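Local coordinates for putative major capsid protein (Cafeteriavirus-dependent mavirus, PDB 6G44) that probably forms the outer shell of the virophage particle, with double jelly-roll subunits that associate as trimers, at residues S301-T306 and N317-T322; L321-M326 and L470-I475; V337-E342 and A466-E471; Q352-I357 and F456-A461. All blocks are in the same frame, centred on the assembly; numbering follows the deposited sequence.

Contact 1: S301-T306 and N317-T322. With SO4 (sulfate ion), chain B.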
# COMPACT_ATOMS: atom_id res chain seq x y z
N SER C 301 3.86 34.11 20.39
CA SER C 301 4.90 34.63 21.28
C SER C 301 6.25 34.51 20.60
O SER C 301 6.43 33.76 19.61
CB SER C 301 4.92 33.90 22.62
OG SER C 301 5.40 32.56 22.48
N MET C 302 7.20 35.28 21.12
CA MET C 302 8.59 35.12 20.76
C MET C 302 9.12 34.01 21.65
O MET C 302 9.15 34.15 22.87
CB MET C 302 9.38 36.43 21.02
CG MET C 302 10.87 36.36 20.68
SD MET C 302 11.15 36.02 18.94
CE MET C 302 12.93 36.13 18.81
N CYS C 303 9.54 32.91 21.02
CA CYS C 303 10.04 31.74 21.72
C CYS C 303 11.56 31.71 21.68
O CYS C 303 12.14 31.60 20.60
CB CYS C 303 9.46 30.47 21.07
SG CYS C 303 7.69 30.28 21.36
N LEU C 304 12.20 31.81 22.86
CA LEU C 304 13.66 31.87 22.97
C LEU C 304 14.14 30.56 23.52
O LEU C 304 13.66 30.12 24.56
CB LEU C 304 14.09 32.98 23.96
CG LEU C 304 13.66 34.42 23.67
CD1 LEU C 304 14.23 35.34 24.74
CD2 LEU C 304 14.09 34.86 22.28
N ASN C 305 15.10 29.94 22.83
CA ASN C 305 15.77 28.75 23.36
C ASN C 305 17.07 29.12 24.05
O ASN C 305 17.83 29.95 23.54
CB ASN C 305 15.99 27.73 22.25
CG ASN C 305 14.70 27.04 21.84
OD1 ASN C 305 13.70 27.06 22.57
ND2 ASN C 305 14.72 26.41 20.68
N THR C 306 17.29 28.49 25.19
CA THR C 306 18.51 28.61 25.98
C THR C 306 19.32 27.31 26.04
O THR C 306 20.47 27.34 26.46
CB THR C 306 18.17 29.04 27.41
OG1 THR C 306 17.43 28.00 28.06
CG2 THR C 306 17.37 30.33 27.40
N ASN C 317 13.79 23.54 25.77
CA ASN C 317 12.90 24.52 26.41
C ASN C 317 11.45 24.20 26.08
O ASN C 317 11.13 23.95 24.93
CB ASN C 317 13.21 25.93 25.95
CG ASN C 317 14.60 26.38 26.35
OD1 ASN C 317 15.57 26.24 25.60
ND2 ASN C 317 14.70 26.92 27.57
N LYS C 318 10.60 24.18 27.10
CA LYS C 318 9.18 23.85 26.96
C LYS C 318 8.42 25.16 26.91
O LYS C 318 8.20 25.77 27.96
CB LYS C 318 8.69 22.98 28.11
CG LYS C 318 9.46 21.67 28.28
CD LYS C 318 8.85 20.79 29.36
CE LYS C 318 9.88 20.02 30.17
NZ LYS C 318 10.69 19.03 29.39
N HIS C 319 8.06 25.59 25.71
CA HIS C 319 7.30 26.81 25.47
C HIS C 319 5.82 26.54 25.63
O HIS C 319 5.34 25.46 25.30
CB HIS C 319 7.57 27.32 24.07
CG HIS C 319 9.00 27.65 23.84
ND1 HIS C 319 9.61 28.72 24.46
CD2 HIS C 319 9.95 27.02 23.11
CE1 HIS C 319 10.88 28.75 24.09
NE2 HIS C 319 11.12 27.74 23.28
N ILE C 320 5.09 27.50 26.19
CA ILE C 320 3.65 27.36 26.39
C ILE C 320 2.92 28.51 25.73
O ILE C 320 3.30 29.69 25.86
CB ILE C 320 3.28 27.30 27.90
CG1 ILE C 320 4.05 26.16 28.59
CG2 ILE C 320 1.78 27.16 28.08
CD1 ILE C 320 3.98 26.12 30.10
N LEU C 321 1.83 28.18 25.04
CA LEU C 321 0.93 29.20 24.51
C LEU C 321 -0.48 28.76 24.87
O LEU C 321 -0.81 27.57 24.82
CB LEU C 321 1.07 29.35 23.00
CG LEU C 321 2.27 30.12 22.45
CD1 LEU C 321 2.40 29.98 20.93
CD2 LEU C 321 2.13 31.59 22.83
N THR C 322 -1.32 29.74 25.23
CA THR C 322 -2.70 29.49 25.56
C THR C 322 -3.59 30.48 24.82
O THR C 322 -3.41 31.70 24.94
CB THR C 322 -2.96 29.64 27.08
OG1 THR C 322 -2.06 28.80 27.82
CG2 THR C 322 -4.37 29.26 27.43
S SO4 B . 12.33 25.61 30.23
O1 SO4 B . 13.73 25.29 30.58
O2 SO4 B . 11.60 26.19 31.38
O3 SO4 B . 12.37 26.64 29.18
O4 SO4 B . 11.64 24.35 29.83
O HOH W 1 5.23 31.03 24.65
O HOH W 2 12.18 24.50 22.46
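The side chains of Asn305 and Thr306 bond to those of His319 and Asn317. His319 NE2 donates to Asn305 OD1 at 2.8 Å, nearly straight (165°), with the oxygen close to the imidazole plane. The Asn317 amide is gripped at both ends. Its OD1 accepts from Thr306 N at 2.9 Å, a donor that stands above the carbonyl plane, and also from Lys307 N. Its ND2 donates to Thr306 OG1 at 3.0 Å, in the amide plane; it also donates to a sulfate oxygen. That sulfate, probably from the crystallisation liquor, also takes the backbone N-H of Lys318.

Packing lies further along the strands. Cys303 CB sits over one face of the His319 ring, 3.7 Å from the centroid, as a CH-pi contact. Chi1 (-60°) places the ring beside Cys303, and chi2 turns its face to CB. Leu304 O meets CE1 at the ring edge. Leu321 CD2 touches Ser301 OG at 3.4 Å.

Two waters complete the seam. One joins Ser301 OG to Ile320 O, the other Asn305 OD1 to Asn317 O. The axes of strand segments 301-305 and 319-322 approach to 8.6 Å, nearly antiparallel (167°). This is face-to-face packing of two sheets, as in a jelly-roll sandwich.

Contact 2: L321-M326 and L470-I475; sequences LTTHSM and LEVFSI
The flat group at this interface is the peptide that follows Leu321, and Leu470 covers one of its faces. Leu470 CD2 lies above the peptide plane, towards its oxygen, 3.5 Å from Leu321 O. No aromatic ring takes part.

The rest is aliphatic. Leu321 and Leu470 slide past each other in opposite directions. Leu321 CD1 comes to 3.9 Å from Leu470 CB, so a branch tip lies beside the root of the other side chain. The other branch tip, Leu470 CD2, reaches across to the residues after Leu321.

Thr323 meets the second strand with its methyl group. Its CG2 touches two neighbours, 3.8 Å from Leu470 CD2 and 3.8 Å from Val472 CG2. It crosses both side chains at about a right angle. The torsion of Thr323 (chi1 65°) divides its branches: CG2 goes to the apolar side, while OG1 bonds to His324 O at 2.9 Å and to Val452 N in the adjacent strand.

Met326 closes the row. Its chain bends at chi3 (-74°), which brings Met326 CE to 4.0 Å from Val472 CG1. Met326 SD lies against Val472 CB.

The residues 321-326 pair with strand 448-457, whereas Leu470 and Glu471 pair with strands 286-305 and 334-341. The contact therefore joins the two sheets of the sandwich through its interior. It is buried and held by dispersion and the hydrophobic effect, and the threonine hydroxyl is satisfied within its own sheet.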
# COMPACT_ATOMS: atom_id res chain seq x y z
N LEU C 321 1.83 28.18 25.04
CA LEU C 321 0.93 29.20 24.51
C LEU C 321 -0.48 28.76 24.87
O LEU C 321 -0.81 27.57 24.82
CB LEU C 321 1.07 29.35 23.00
CG LEU C 321 2.27 30.12 22.45
CD1 LEU C 321 2.40 29.98 20.93
CD2 LEU C 321 2.13 31.59 22.83
N THR C 322 -1.32 29.74 25.23
CA THR C 322 -2.70 29.49 25.56
C THR C 322 -3.59 30.48 24.82
O THR C 322 -3.41 31.70 24.94
CB THR C 322 -2.96 29.64 27.08
OG1 THR C 322 -2.06 28.80 27.82
CG2 THR C 322 -4.37 29.26 27.43
N THR C 323 -4.58 29.97 24.07
CA THR C 323 -5.50 30.85 23.37
C THR C 323 -6.29 31.68 24.37
O THR C 323 -6.46 31.30 25.52
CB THR C 323 -6.53 30.09 22.50
OG1 THR C 323 -7.40 29.32 23.32
CG2 THR C 323 -5.84 29.20 21.46
N HIS C 324 -6.81 32.80 23.90
CA HIS C 324 -7.89 33.47 24.60
C HIS C 324 -9.11 32.54 24.54
O HIS C 324 -9.12 31.55 23.77
CB HIS C 324 -8.18 34.81 23.95
CG HIS C 324 -7.02 35.76 23.98
ND1 HIS C 324 -6.39 36.11 25.16
CD2 HIS C 324 -6.36 36.40 22.99
CE1 HIS C 324 -5.40 36.94 24.89
NE2 HIS C 324 -5.36 37.13 23.59
N SER C 325 -10.13 32.81 25.34
CA SER C 325 -11.36 32.02 25.28
C SER C 325 -11.98 32.18 23.91
O SER C 325 -12.06 33.30 23.39
CB SER C 325 -12.34 32.42 26.40
OG SER C 325 -13.49 31.60 26.40
N MET C 326 -12.35 31.06 23.29
CA MET C 326 -12.97 31.03 21.98
C MET C 326 -14.45 30.70 22.14
O MET C 326 -14.81 29.60 22.60
CB MET C 326 -12.29 29.98 21.09
CG MET C 326 -10.82 30.29 20.84
SD MET C 326 -9.96 28.95 19.97
CE MET C 326 -9.77 27.71 21.25
N LEU C 470 0.27 29.62 17.85
CA LEU C 470 -0.70 28.55 18.16
C LEU C 470 -1.99 28.87 17.40
O LEU C 470 -2.52 29.97 17.52
CB LEU C 470 -0.97 28.47 19.66
CG LEU C 470 -2.17 27.64 20.13
CD1 LEU C 470 -2.10 26.18 19.67
CD2 LEU C 470 -2.36 27.69 21.63
N GLU C 471 -2.48 27.93 16.60
CA GLU C 471 -3.73 28.08 15.88
C GLU C 471 -4.63 26.91 16.21
O GLU C 471 -4.17 25.75 16.28
CB GLU C 471 -3.50 28.10 14.38
CG GLU C 471 -2.74 29.33 13.86
CD GLU C 471 -2.56 29.29 12.35
OE1 GLU C 471 -1.85 28.37 11.89
OE2 GLU C 471 -3.12 30.17 11.62
N VAL C 472 -5.91 27.20 16.44
CA VAL C 472 -6.95 26.20 16.68
C VAL C 472 -7.97 26.37 15.58
O VAL C 472 -8.56 27.45 15.44
CB VAL C 472 -7.59 26.33 18.07
CG1 VAL C 472 -8.65 25.26 18.28
CG2 VAL C 472 -6.49 26.27 19.12
N PHE C 473 -8.14 25.32 14.78
CA PHE C 473 -9.12 25.33 13.70
C PHE C 473 -10.31 24.48 14.06
O PHE C 473 -10.16 23.50 14.79
CB PHE C 473 -8.52 24.75 12.43
CG PHE C 473 -7.37 25.53 11.89
CD1 PHE C 473 -6.08 25.24 12.30
CD2 PHE C 473 -7.57 26.56 10.98
CE1 PHE C 473 -5.00 25.95 11.80
CE2 PHE C 473 -6.48 27.30 10.51
CZ PHE C 473 -5.20 26.98 10.91
N SER C 474 -11.49 24.87 13.59
CA SER C 474 -12.67 24.00 13.66
C SER C 474 -12.97 23.44 12.29
O SER C 474 -12.76 24.12 11.29
CB SER C 474 -13.90 24.74 14.16
OG SER C 474 -14.20 25.82 13.32
N ILE C 475 -13.50 22.22 12.27
CA ILE C 475 -14.01 21.61 11.07
C ILE C 475 -15.46 21.32 11.36
O ILE C 475 -15.76 20.49 12.22
CB ILE C 475 -13.25 20.32 10.69
CG1 ILE C 475 -11.76 20.65 10.49
CG2 ILE C 475 -13.84 19.73 9.41
CD1 ILE C 475 -10.82 20.12 11.54

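Contact 3: V337-E342 and A466-E471. With SO4 (sulfate ion), chain D.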
# COMPACT_ATOMS: atom_id res chain seq x y z
N VAL C 337 -5.17 21.43 16.13
CA VAL C 337 -4.25 22.30 16.85
C VAL C 337 -2.88 22.19 16.20
O VAL C 337 -2.38 21.07 15.98
CB VAL C 337 -4.14 21.89 18.33
CG1 VAL C 337 -3.19 22.83 19.08
CG2 VAL C 337 -5.50 21.87 18.98
N MET C 338 -2.26 23.33 15.90
CA MET C 338 -0.91 23.33 15.37
C MET C 338 -0.22 24.60 15.83
O MET C 338 -0.88 25.61 16.03
CB MET C 338 -0.91 23.16 13.84
CG MET C 338 -1.17 24.33 12.95
SD MET C 338 -0.88 23.88 11.19
CE MET C 338 -2.42 23.11 10.82
N VAL C 339 1.09 24.53 15.98
CA VAL C 339 1.92 25.67 16.35
C VAL C 339 2.91 25.89 15.22
O VAL C 339 3.79 25.06 15.01
CB VAL C 339 2.62 25.41 17.69
CG1 VAL C 339 3.53 26.59 18.04
CG2 VAL C 339 1.62 25.15 18.80
N SER C 340 2.78 27.01 14.49
CA SER C 340 3.53 27.25 13.25
C SER C 340 4.64 28.27 13.47
O SER C 340 4.43 29.26 14.18
CB SER C 340 2.61 27.74 12.12
OG SER C 340 1.76 26.71 11.63
N GLN C 341 5.80 28.04 12.84
CA GLN C 341 6.85 29.06 12.79
C GLN C 341 6.29 30.19 11.93
O GLN C 341 5.88 29.96 10.79
CB GLN C 341 8.10 28.45 12.16
CG GLN C 341 9.28 29.40 12.06
CD GLN C 341 10.41 28.73 11.31
OE1 GLN C 341 10.32 28.53 10.10
NE2 GLN C 341 11.43 28.30 12.05
N GLU C 342 6.21 31.41 12.47
CA GLU C 342 5.56 32.49 11.74
C GLU C 342 6.31 32.94 10.49
O GLU C 342 5.69 33.21 9.46
CB GLU C 342 5.25 33.68 12.66
CG GLU C 342 4.00 33.43 13.49
CD GLU C 342 3.57 34.60 14.35
OE1 GLU C 342 2.69 35.38 13.95
OE2 GLU C 342 4.10 34.73 15.47
N ALA C 466 12.50 32.78 17.82
CA ALA C 466 11.66 33.09 16.67
C ALA C 466 10.22 33.08 17.13
O ALA C 466 9.91 32.53 18.17
CB ALA C 466 11.85 32.10 15.56
N HIS C 467 9.37 33.75 16.37
CA HIS C 467 7.95 33.83 16.69
C HIS C 467 7.21 32.57 16.24
O HIS C 467 7.40 32.15 15.10
CB HIS C 467 7.29 35.05 16.04
CG HIS C 467 7.54 36.33 16.77
ND1 HIS C 467 8.59 37.17 16.46
CD2 HIS C 467 6.88 36.92 17.79
CE1 HIS C 467 8.56 38.22 17.26
NE2 HIS C 467 7.53 38.10 18.07
N TYR C 468 6.38 32.03 17.14
CA TYR C 468 5.51 30.87 16.88
C TYR C 468 4.07 31.23 17.18
O TYR C 468 3.79 31.99 18.12
CB TYR C 468 5.93 29.62 17.69
CG TYR C 468 7.15 28.98 17.06
CD1 TYR C 468 8.41 29.52 17.25
CD2 TYR C 468 7.03 27.88 16.20
CE1 TYR C 468 9.52 29.00 16.62
CE2 TYR C 468 8.14 27.35 15.57
CZ TYR C 468 9.38 27.92 15.78
OH TYR C 468 10.44 27.38 15.13
N LYS C 469 3.16 30.69 16.37
CA LYS C 469 1.74 30.96 16.48
C LYS C 469 0.96 29.67 16.73
O LYS C 469 0.98 28.76 15.90
CB LYS C 469 1.23 31.65 15.22
CG LYS C 469 -0.23 32.01 15.25
CD LYS C 469 -0.71 32.56 13.91
CE LYS C 469 -0.28 33.99 13.71
NZ LYS C 469 -0.95 34.60 12.53
N LEU C 470 0.27 29.62 17.85
CA LEU C 470 -0.70 28.55 18.16
C LEU C 470 -1.99 28.87 17.40
O LEU C 470 -2.52 29.97 17.52
CB LEU C 470 -0.97 28.47 19.66
CG LEU C 470 -2.17 27.64 20.13
CD1 LEU C 470 -2.10 26.18 19.67
CD2 LEU C 470 -2.36 27.69 21.63
N GLU C 471 -2.48 27.93 16.60
CA GLU C 471 -3.73 28.08 15.88
C GLU C 471 -4.63 26.91 16.21
O GLU C 471 -4.17 25.75 16.28
CB GLU C 471 -3.50 28.10 14.38
CG GLU C 471 -2.74 29.33 13.86
CD GLU C 471 -2.56 29.29 12.35
OE1 GLU C 471 -1.85 28.37 11.89
OE2 GLU C 471 -3.12 30.17 11.62
S SO4 D . 10.31 36.19 13.66
O1 SO4 D . 10.92 35.03 14.29
O2 SO4 D . 10.26 37.33 14.60
O3 SO4 D . 8.92 35.89 13.22
O4 SO4 D . 11.13 36.53 12.47
O HOH W 3 -0.29 27.26 13.36
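Strands 337-341 and 466-471 are antiparallel neighbours in one sheet of the jelly roll. Met338 with Glu471 and Ser340 with Lys469 are hydrogen-bonded pairs; Val339 with Leu470 and Gln341 with Tyr468 are non-hydrogen-bonded pairs between and beyond them. Glu471 N reaches Met338 O at 2.9 Å and Ser340 N reaches Lys469 O at 2.9 Å. Past the last pair, Glu342 N still donates to His467 O at 3.0 Å.

The two faces differ. On one, Val337 CG1 packs on Leu470 CD1 at 3.6 Å, and Val339 touches the same methyl with CG2. Val339 CG1 meets Tyr468 CB at 3.9 Å. The Tyr468 ring crosses the Gln341 side chain at a slant, CE2 3.6 Å from Gln341 CB. Tyr468 OH and Gln341 NE2 both bond to Glu460 OE2.

On the other face lie Met338, Ser340, Lys469 and Glu471, with helix 123-130 nearby. Glu342, extended beyond CG, crosses Lys469 at about a right angle. Lys469 bends at chi3 (-77°), and Glu342 OE1 forms a long salt bridge to its NZ, 4.0 Å. At the strand end, His467 N donates to sulfate O1, 2.9 Å away.

The chemistry is two-sided: backbone bonds fix the register, one face feeds the sandwich core, and the other carries the Glu342-Lys469 ion pair.

Contact 4: Q352-I357 and F456-A461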
# COMPACT_ATOMS: atom_id res chain seq x y z
N GLN C 352 7.82 24.66 8.77
CA GLN C 352 8.18 24.28 10.13
C GLN C 352 7.03 24.50 11.10
O GLN C 352 6.46 25.60 11.21
CB GLN C 352 9.36 25.12 10.58
CG GLN C 352 9.87 24.77 11.97
CD GLN C 352 10.64 23.47 11.95
OE1 GLN C 352 11.79 23.44 11.49
NE2 GLN C 352 10.02 22.40 12.41
N LEU C 353 6.70 23.44 11.82
CA LEU C 353 5.79 23.48 12.95
C LEU C 353 6.61 23.12 14.18
O LEU C 353 7.71 22.59 14.08
CB LEU C 353 4.65 22.48 12.79
CG LEU C 353 3.88 22.51 11.47
CD1 LEU C 353 2.87 21.37 11.40
CD2 LEU C 353 3.15 23.84 11.27
N ALA C 354 6.09 23.50 15.34
CA ALA C 354 6.67 23.08 16.60
C ALA C 354 6.28 21.63 16.92
O ALA C 354 5.26 21.13 16.42
CB ALA C 354 6.25 24.01 17.73
N GLY C 355 7.07 20.99 17.79
CA GLY C 355 6.72 19.66 18.32
C GLY C 355 5.87 19.85 19.55
O GLY C 355 6.38 20.35 20.57
N ILE C 356 4.60 19.46 19.51
CA ILE C 356 3.72 19.64 20.66
C ILE C 356 3.92 18.43 21.59
O ILE C 356 3.73 17.29 21.19
CB ILE C 356 2.25 19.79 20.25
CG1 ILE C 356 2.09 21.02 19.35
CG2 ILE C 356 1.35 19.86 21.49
CD1 ILE C 356 0.72 21.19 18.76
N ILE C 357 4.25 18.73 22.85
CA ILE C 357 4.52 17.70 23.87
C ILE C 357 3.44 17.66 24.95
O ILE C 357 3.41 16.71 25.73
CB ILE C 357 5.92 17.88 24.52
CG1 ILE C 357 6.01 19.20 25.29
CG2 ILE C 357 7.02 17.80 23.46
CD1 ILE C 357 7.23 19.28 26.19
N PHE C 456 5.20 23.06 23.82
CA PHE C 456 5.89 22.67 22.60
C PHE C 456 7.35 23.02 22.61
O PHE C 456 7.80 23.90 23.35
CB PHE C 456 5.20 23.30 21.38
CG PHE C 456 5.14 24.81 21.42
CD1 PHE C 456 4.09 25.45 22.06
CD2 PHE C 456 6.14 25.57 20.84
CE1 PHE C 456 4.04 26.85 22.09
CE2 PHE C 456 6.09 26.96 20.86
CZ PHE C 456 5.05 27.58 21.51
N VAL C 457 8.07 22.32 21.75
CA VAL C 457 9.50 22.56 21.54
C VAL C 457 9.76 23.07 20.12
O VAL C 457 9.06 22.71 19.16
CB VAL C 457 10.35 21.30 21.82
CG1 VAL C 457 10.25 20.88 23.28
CG2 VAL C 457 9.96 20.13 20.91
N THR C 458 10.80 23.91 20.00
CA THR C 458 11.11 24.60 18.75
C THR C 458 12.55 24.32 18.34
O THR C 458 13.40 24.01 19.19
CB THR C 458 10.91 26.11 18.93
OG1 THR C 458 11.73 26.53 20.02
CG2 THR C 458 9.45 26.45 19.22
N PRO C 459 12.85 24.40 17.04
CA PRO C 459 14.17 24.03 16.54
C PRO C 459 15.27 25.09 16.58
O PRO C 459 16.39 24.80 16.14
CB PRO C 459 13.87 23.63 15.11
CG PRO C 459 12.79 24.57 14.72
CD PRO C 459 11.92 24.67 15.93
N GLU C 460 15.00 26.29 17.09
CA GLU C 460 16.02 27.34 17.06
C GLU C 460 17.20 27.04 17.99
O GLU C 460 17.07 26.41 19.03
CB GLU C 460 15.41 28.71 17.38
CG GLU C 460 14.69 29.36 16.21
CD GLU C 460 13.36 28.70 15.90
OE1 GLU C 460 12.71 28.21 16.83
OE2 GLU C 460 12.96 28.72 14.72
N ALA C 461 18.38 27.53 17.57
CA ALA C 461 19.60 27.38 18.33
C ALA C 461 19.48 28.01 19.71
O ALA C 461 18.73 28.97 19.94
CB ALA C 461 20.76 28.03 17.58
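Gly355 O is met by several groups of the opposite strand. Val457 N donates to it at 2.9 Å, Phe456 CA makes a CA-H...O contact at 3.1 Å, and Val457 CG2 lies alongside at 3.6 Å. The return bond runs from Gly355 N to Val457 O, 3.0 Å. The two residues form an antiparallel hydrogen-bonded pair, and Ile356 with Phe456 is the non-hydrogen-bonded pair beside it.

Ala354 CB lies 3.5 Å from Phe456 CD2, oblique to the ring, and also touches Val457 O. The Phe456 CG sits between the backbone N and the carbonyl carbon (chi1 59°). The side chain starts on the Ile356 face, and its ring then leads away from segment 352-357 towards Leu321 and Val339.

Further along, Gln352 and Pro459 slide past each other, with Gln352 OE1 3.6 Å from Pro459 CG. A bend at chi2 (75°) folds the Gln352 amide back. Gln352 NE2 then donates to Leu353 O at 2.9 Å, while OE1 accepts from Asn152.

The chain changes partners here. Gln352 and Ala354 form backbone bonds with Gln341 and Val339 of strand 334-341. From Gly355 on, the chain joins strand 448-457, which is flanked on its other side by strand 319-328. The segment thus passes from one sheet of the sandwich to the other.

In the fold
All four contacts belong to one jelly roll. Contacts 1 and 2 bridge its two sheets from overlapping parts of strand 319-328, with centres about 17 Å apart. Contact 3 is a strand pair in one sheet and contact 4 a pair in the other; their centres lie about 9 Å apart. Val339 O and Ala354 N, 2.8 Å apart, probably bond between them. His319 O and Phe456 N, 2.8 Å apart, probably tie contact 1 to contact 4. Leu470 serves both contacts 2 and 3. Leu321 CD1 lies 3.6 Å from Phe456 CZ, so contacts 2 and 4 share the core. The sulfates at contacts 1 and 3 probably come from the crystallisation liquor.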